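NS3-like protein (Alongshan virus, PDB 6M40) probably unwinds RNA using energy from hydrolysis of ATP or other nucleoside triphosphates, as the helicase part of a flavivirus-like NS3 protein. Local coordinates at residues Q372-Y384 with I399-W412. Numbering follows the deposited sequence.
Sequences QDTETLTEAMAIY and IRNRMRSYFNDARW
The indole of Trp-412 meets Thr-376 at its edge: NE1 donates to Thr-376 OG1 at 3.3 Å, with the acceptor 10° out of the ring plane. One indole face carries Asp-409 CB from its own turn, and Thr-378 OG1 accepts a weak second bond from NE1. Methyl CG2 of Thr-376 stands 3.3 Å above the plane of the Arg-411 guanidinium, displaced from its centre. Arg-411 is itself paired with Asp-409 and with Glu-332 of helix 328-339. Asp-409 OD2 accepts from Thr-378 OG1 at 2.7 Å through its anti lone pair. Thr-376 OG1, tucked between backbone N and carbonyl carbon (chi1 64°), also takes the N-H of Glu-379, so the helix cap and the indole share one oxygen. Further along, Arg-400 NH2 reaches Glu-379 OE2 at 2.8 Å from above the carboxylate, the two planes turned 57° apart. Ala-382 packs against CG2 of Ile-399; the axes of helix segments 377-383 and 399-404, roughly antiparallel but strongly inclined, come within 9.3 Å of each other. Thus an N-capped helix, 377-383, is joined to helix 393-404 and to the type I turn 409-412 after it, within the C-terminal helical domain characteristic of flavivirus NS3 helicases.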
loop_
_atom_site.group_PDB
_atom_site.type_symbol
_atom_site.label_atom_id
_atom_site.label_comp_id
_atom_site.label_asym_id
_atom_site.label_seq_id
_atom_site.Cartn_x
_atom_site.Cartn_y
_atom_site.Cartn_z
ATOM N N GLN A 372 -7.108 14.297 7.856
ATOM C CA GLN A 372 -7.217 12.932 7.353
ATOM C C GLN A 372 -8.604 12.332 7.590
ATOM O O GLN A 372 -8.765 11.268 8.188
ATOM C CB GLN A 372 -6.113 12.046 7.950
ATOM C CG GLN A 372 -5.172 11.406 6.901
ATOM C CD GLN A 372 -3.871 10.844 7.499
ATOM O OE1 GLN A 372 -3.889 10.030 8.431
ATOM N NE2 GLN A 372 -2.740 11.261 6.937
ATOM N N ASP A 373 -9.618 13.023 7.045
ATOM C CA ASP A 373 -10.990 12.525 7.081
ATOM C C ASP A 373 -11.705 12.751 5.754
ATOM O O ASP A 373 -12.940 12.784 5.724
ATOM C CB ASP A 373 -11.774 13.175 8.227
ATOM C CG ASP A 373 -11.721 14.688 8.194
ATOM O OD1 ASP A 373 -11.228 15.258 7.201
ATOM O OD2 ASP A 373 -12.184 15.311 9.168
ATOM N N THR A 374 -10.945 12.935 4.672
ATOM C CA THR A 374 -11.451 12.979 3.304
ATOM C C THR A 374 -10.589 12.012 2.508
ATOM O O THR A 374 -9.373 12.199 2.431
ATOM C CB THR A 374 -11.350 14.392 2.707
ATOM O OG1 THR A 374 -11.706 15.373 3.688
ATOM C CG2 THR A 374 -12.268 14.545 1.498
ATOM N N GLU A 375 -11.193 10.967 1.944
ATOM C CA GLU A 375 -10.376 9.973 1.254
ATOM C C GLU A 375 -9.745 10.557 -0.004
ATOM O O GLU A 375 -8.579 10.277 -0.304
ATOM C CB GLU A 375 -11.196 8.721 0.939
ATOM C CG GLU A 375 -12.114 8.794 -0.275
ATOM C CD GLU A 375 -13.198 9.834 -0.142
ATOM O OE1 GLU A 375 -13.213 10.544 0.877
ATOM O OE2 GLU A 375 -14.033 9.940 -1.060
ATOM N N THR A 376 -10.473 11.406 -0.724
ATOM C CA THR A 376 -10.001 11.970 -1.982
ATOM C C THR A 376 -9.496 13.390 -1.771
ATOM O O THR A 376 -10.157 14.200 -1.116
ATOM C CB THR A 376 -11.121 11.977 -3.022
ATOM O OG1 THR A 376 -12.180 12.842 -2.583
ATOM C CG2 THR A 376 -11.662 10.576 -3.242
ATOM N N LEU A 377 -8.320 13.685 -2.328
ATOM C CA LEU A 377 -7.838 15.060 -2.348
ATOM C C LEU A 377 -8.783 15.948 -3.143
ATOM O O LEU A 377 -8.968 17.120 -2.802
ATOM C CB LEU A 377 -6.427 15.104 -2.929
ATOM C CG LEU A 377 -5.702 16.434 -3.111
ATOM C CD1 LEU A 377 -5.709 17.265 -1.842
ATOM C CD2 LEU A 377 -4.273 16.163 -3.550
ATOM N N THR A 378 -9.399 15.403 -4.194
ATOM C CA THR A 378 -10.365 16.179 -4.957
ATOM C C THR A 378 -11.484 16.703 -4.059
ATOM O O THR A 378 -11.894 17.864 -4.180
ATOM C CB THR A 378 -10.941 15.337 -6.095
ATOM O OG1 THR A 378 -11.777 14.309 -5.554
ATOM C CG2 THR A 378 -9.829 14.697 -6.905
ATOM N N GLU A 379 -11.994 15.869 -3.153
ATOM C CA GLU A 379 -13.069 16.333 -2.282
ATOM C C GLU A 379 -12.548 17.266 -1.194
ATOM O O GLU A 379 -13.283 18.147 -0.735
ATOM C CB GLU A 379 -13.811 15.148 -1.651
ATOM C CG GLU A 379 -15.016 15.573 -0.804
ATOM C CD GLU A 379 -15.840 14.401 -0.285
ATOM O OE1 GLU A 379 -15.379 13.237 -0.369
ATOM O OE2 GLU A 379 -16.960 14.646 0.217
ATOM N N ALA A 380 -11.294 17.085 -0.768
ATOM C CA ALA A 380 -10.711 18.010 0.197
ATOM C C ALA A 380 -10.714 19.436 -0.331
ATOM O O ALA A 380 -10.791 20.393 0.452
ATOM C CB ALA A 380 -9.286 17.582 0.542
HETATM N N MSE A 381 -10.601 19.597 -1.646
HETATM C CA MSE A 381 -10.599 20.907 -2.285
HETATM C C MSE A 381 -11.996 21.522 -2.218
HETATM O O MSE A 381 -12.157 22.748 -2.267
HETATM C CB MSE A 381 -10.114 20.798 -3.739
HETATM C CG MSE A 381 -8.671 20.361 -3.844
HETATM SE SE MSE A 381 -8.101 19.895 -5.700
HETATM C CE MSE A 381 -8.504 21.610 -6.569
ATOM N N ALA A 382 -13.016 20.670 -2.105
ATOM C CA ALA A 382 -14.364 21.192 -1.953
ATOM C C ALA A 382 -14.615 21.724 -0.546
ATOM O O ALA A 382 -15.375 22.684 -0.384
ATOM C CB ALA A 382 -15.399 20.118 -2.299
ATOM N N ILE A 383 -14.001 21.133 0.482
ATOM C CA ILE A 383 -14.343 21.493 1.851
ATOM C C ILE A 383 -13.346 22.484 2.442
ATOM O O ILE A 383 -13.702 23.270 3.324
ATOM C CB ILE A 383 -14.459 20.255 2.768
ATOM C CG1 ILE A 383 -13.074 19.727 3.154
ATOM C CG2 ILE A 383 -15.262 19.142 2.115
ATOM C CD1 ILE A 383 -13.107 18.380 3.847
ATOM N N TYR A 384 -12.093 22.441 2.007
ATOM C CA TYR A 384 -11.090 23.388 2.479
ATOM C C TYR A 384 -10.864 24.449 1.414
ATOM O O TYR A 384 -10.709 24.129 0.228
ATOM C CB TYR A 384 -9.780 22.683 2.831
ATOM C CG TYR A 384 -9.950 21.620 3.905
ATOM C CD1 TYR A 384 -10.454 21.933 5.162
ATOM C CD2 TYR A 384 -9.614 20.302 3.654
ATOM C CE1 TYR A 384 -10.620 20.959 6.128
ATOM C CE2 TYR A 384 -9.776 19.326 4.606
ATOM C CZ TYR A 384 -10.277 19.655 5.842
ATOM O OH TYR A 384 -10.431 18.674 6.796
ATOM N N ILE A 399 -18.844 24.449 -4.811
ATOM C CA ILE A 399 -17.541 24.108 -5.368
ATOM C C ILE A 399 -17.539 22.695 -5.933
ATOM O O ILE A 399 -16.917 22.432 -6.966
ATOM C CB ILE A 399 -16.443 24.275 -4.303
ATOM C CG1 ILE A 399 -16.223 25.755 -3.986
ATOM C CG2 ILE A 399 -15.155 23.596 -4.760
ATOM C CD1 ILE A 399 -15.790 26.582 -5.165
ATOM N N ARG A 400 -18.192 21.755 -5.258
ATOM C CA ARG A 400 -18.162 20.392 -5.765
ATOM C C ARG A 400 -19.009 20.248 -7.019
ATOM O O ARG A 400 -18.730 19.384 -7.857
ATOM C CB ARG A 400 -18.612 19.417 -4.686
ATOM C CG ARG A 400 -19.960 19.698 -4.086
ATOM C CD ARG A 400 -20.058 18.979 -2.754
ATOM N NE ARG A 400 -19.367 17.690 -2.795
ATOM C CZ ARG A 400 -19.130 16.930 -1.730
ATOM N NH1 ARG A 400 -19.529 17.328 -0.527
ATOM N NH2 ARG A 400 -18.492 15.772 -1.865
ATOM N N ASN A 401 -20.037 21.080 -7.175
ATOM C CA ASN A 401 -20.809 21.058 -8.411
ATOM C C ASN A 401 -20.026 21.711 -9.543
ATOM O O ASN A 401 -20.028 21.218 -10.678
ATOM C CB ASN A 401 -22.148 21.762 -8.203
ATOM C CG ASN A 401 -22.927 21.189 -7.043
ATOM O OD1 ASN A 401 -22.704 20.053 -6.630
ATOM N ND2 ASN A 401 -23.850 21.974 -6.508
ATOM N N ARG A 402 -19.345 22.818 -9.250
ATOM C CA ARG A 402 -18.468 23.422 -10.246
ATOM C C ARG A 402 -17.383 22.451 -10.685
ATOM O O ARG A 402 -17.038 22.388 -11.868
ATOM C CB ARG A 402 -17.842 24.699 -9.690
ATOM C CG ARG A 402 -18.739 25.887 -9.854
ATOM C CD ARG A 402 -18.288 27.070 -9.031
ATOM N NE ARG A 402 -19.431 27.935 -8.766
ATOM C CZ ARG A 402 -19.421 28.948 -7.913
ATOM N NH1 ARG A 402 -18.322 29.240 -7.232
ATOM N NH2 ARG A 402 -20.519 29.671 -7.739
HETATM N N MSE A 403 -16.832 21.690 -9.749
HETATM C CA MSE A 403 -15.731 20.799 -10.070
HETATM C C MSE A 403 -16.181 19.663 -10.977
HETATM O O MSE A 403 -15.389 19.136 -11.759
HETATM C CB MSE A 403 -15.116 20.227 -8.802
HETATM C CG MSE A 403 -14.263 21.207 -8.026
HETATM SE SE MSE A 403 -13.501 20.326 -6.466
HETATM C CE MSE A 403 -12.597 18.848 -7.412
ATOM N N ARG A 404 -17.451 19.273 -10.861
ATOM C CA ARG A 404 -17.970 18.224 -11.732
ATOM C C ARG A 404 -18.112 18.701 -13.172
ATOM O O ARG A 404 -18.225 17.866 -14.078
ATOM C CB ARG A 404 -19.311 17.713 -11.201
ATOM C CG ARG A 404 -19.337 16.206 -10.977
ATOM C CD ARG A 404 -20.673 15.727 -10.433
ATOM N NE ARG A 404 -20.977 16.298 -9.124
ATOM C CZ ARG A 404 -21.761 17.356 -8.930
ATOM N NH1 ARG A 404 -22.329 17.969 -9.961
ATOM N NH2 ARG A 404 -21.978 17.804 -7.702
ATOM N N SER A 405 -18.093 20.017 -13.401
ATOM C CA SER A 405 -18.094 20.527 -14.765
ATOM C C SER A 405 -16.873 20.056 -15.544
ATOM O O SER A 405 -16.927 19.980 -16.775
ATOM C CB SER A 405 -18.137 22.059 -14.772
ATOM O OG SER A 405 -19.336 22.569 -14.225
ATOM N N TYR A 406 -15.757 19.770 -14.864
ATOM C CA TYR A 406 -14.547 19.391 -15.590
ATOM C C TYR A 406 -13.892 18.116 -15.073
ATOM O O TYR A 406 -13.359 17.348 -15.875
ATOM C CB TYR A 406 -13.499 20.533 -15.591
ATOM C CG TYR A 406 -13.347 21.307 -14.294
ATOM C CD1 TYR A 406 -14.280 22.264 -13.931
ATOM C CD2 TYR A 406 -12.255 21.103 -13.457
ATOM C CE1 TYR A 406 -14.156 22.976 -12.770
ATOM C CE2 TYR A 406 -12.119 21.822 -12.279
ATOM C CZ TYR A 406 -13.076 22.758 -11.945
ATOM O OH TYR A 406 -12.974 23.489 -10.788
ATOM N N PHE A 407 -13.898 17.868 -13.765
ATOM C CA PHE A 407 -13.334 16.636 -13.221
ATOM C C PHE A 407 -14.410 15.882 -12.461
ATOM O O PHE A 407 -14.850 16.322 -11.393
ATOM C CB PHE A 407 -12.145 16.915 -12.310
ATOM C CG PHE A 407 -11.263 15.725 -12.094
ATOM C CD1 PHE A 407 -10.384 15.322 -13.081
ATOM C CD2 PHE A 407 -11.305 15.011 -10.906
ATOM C CE1 PHE A 407 -9.563 14.231 -12.896
ATOM C CE2 PHE A 407 -10.479 13.923 -10.708
ATOM C CZ PHE A 407 -9.606 13.531 -11.707
ATOM N N ASN A 408 -14.807 14.736 -12.999
ATOM C CA ASN A 408 -15.838 13.899 -12.401
ATOM C C ASN A 408 -15.140 12.732 -11.710
ATOM O O ASN A 408 -14.872 11.697 -12.316
ATOM C CB ASN A 408 -16.816 13.436 -13.469
ATOM C CG ASN A 408 -18.008 12.726 -12.890
ATOM O OD1 ASN A 408 -18.296 12.839 -11.703
ATOM N ND2 ASN A 408 -18.718 11.993 -13.730
ATOM N N ASP A 409 -14.846 12.909 -10.424
ATOM C CA ASP A 409 -14.259 11.837 -9.636
ATOM C C ASP A 409 -15.321 10.781 -9.376
ATOM O O ASP A 409 -16.337 11.055 -8.727
ATOM C CB ASP A 409 -13.702 12.372 -8.321
ATOM C CG ASP A 409 -12.528 11.565 -7.821
ATOM O OD1 ASP A 409 -12.424 10.376 -8.195
ATOM O OD2 ASP A 409 -11.703 12.123 -7.066
ATOM N N ALA A 410 -15.090 9.572 -9.883
ATOM C CA ALA A 410 -16.040 8.477 -9.706
ATOM C C ALA A 410 -15.884 7.783 -8.369
ATOM O O ALA A 410 -16.570 6.773 -8.111
ATOM C CB ALA A 410 -15.891 7.473 -10.847
ATOM N N ARG A 411 -15.011 8.315 -7.520
ATOM C CA ARG A 411 -14.863 7.845 -6.135
ATOM C C ARG A 411 -15.757 8.596 -5.147
ATOM O O ARG A 411 -15.815 8.208 -3.952
ATOM C CB ARG A 411 -13.417 7.971 -5.698
ATOM C CG ARG A 411 -12.500 7.051 -6.479
ATOM C CD ARG A 411 -11.073 7.248 -6.109
ATOM N NE ARG A 411 -10.664 8.591 -6.546
ATOM C CZ ARG A 411 -9.798 9.381 -5.905
ATOM N NH1 ARG A 411 -9.225 8.972 -4.765
ATOM N NH2 ARG A 411 -9.489 10.597 -6.375
ATOM N N TRP A 412 -16.486 9.601 -5.658
ATOM C CA TRP A 412 -17.502 10.292 -4.868
ATOM C C TRP A 412 -18.823 9.503 -4.782
ATOM O O TRP A 412 -19.846 9.999 -4.242
ATOM C CB TRP A 412 -17.750 11.690 -5.439
ATOM C CG TRP A 412 -16.573 12.639 -5.274
ATOM C CD1 TRP A 412 -15.390 12.394 -4.619
ATOM C CD2 TRP A 412 -16.475 13.987 -5.776
ATOM N NE1 TRP A 412 -14.576 13.508 -4.681
ATOM C CE2 TRP A 412 -15.217 14.493 -5.385
ATOM C CE3 TRP A 412 -17.332 14.814 -6.516
ATOM C CZ2 TRP A 412 -14.794 15.780 -5.711
ATOM C CZ3 TRP A 412 -16.911 16.088 -6.839
ATOM C CH2 TRP A 412 -15.652 16.559 -6.438
#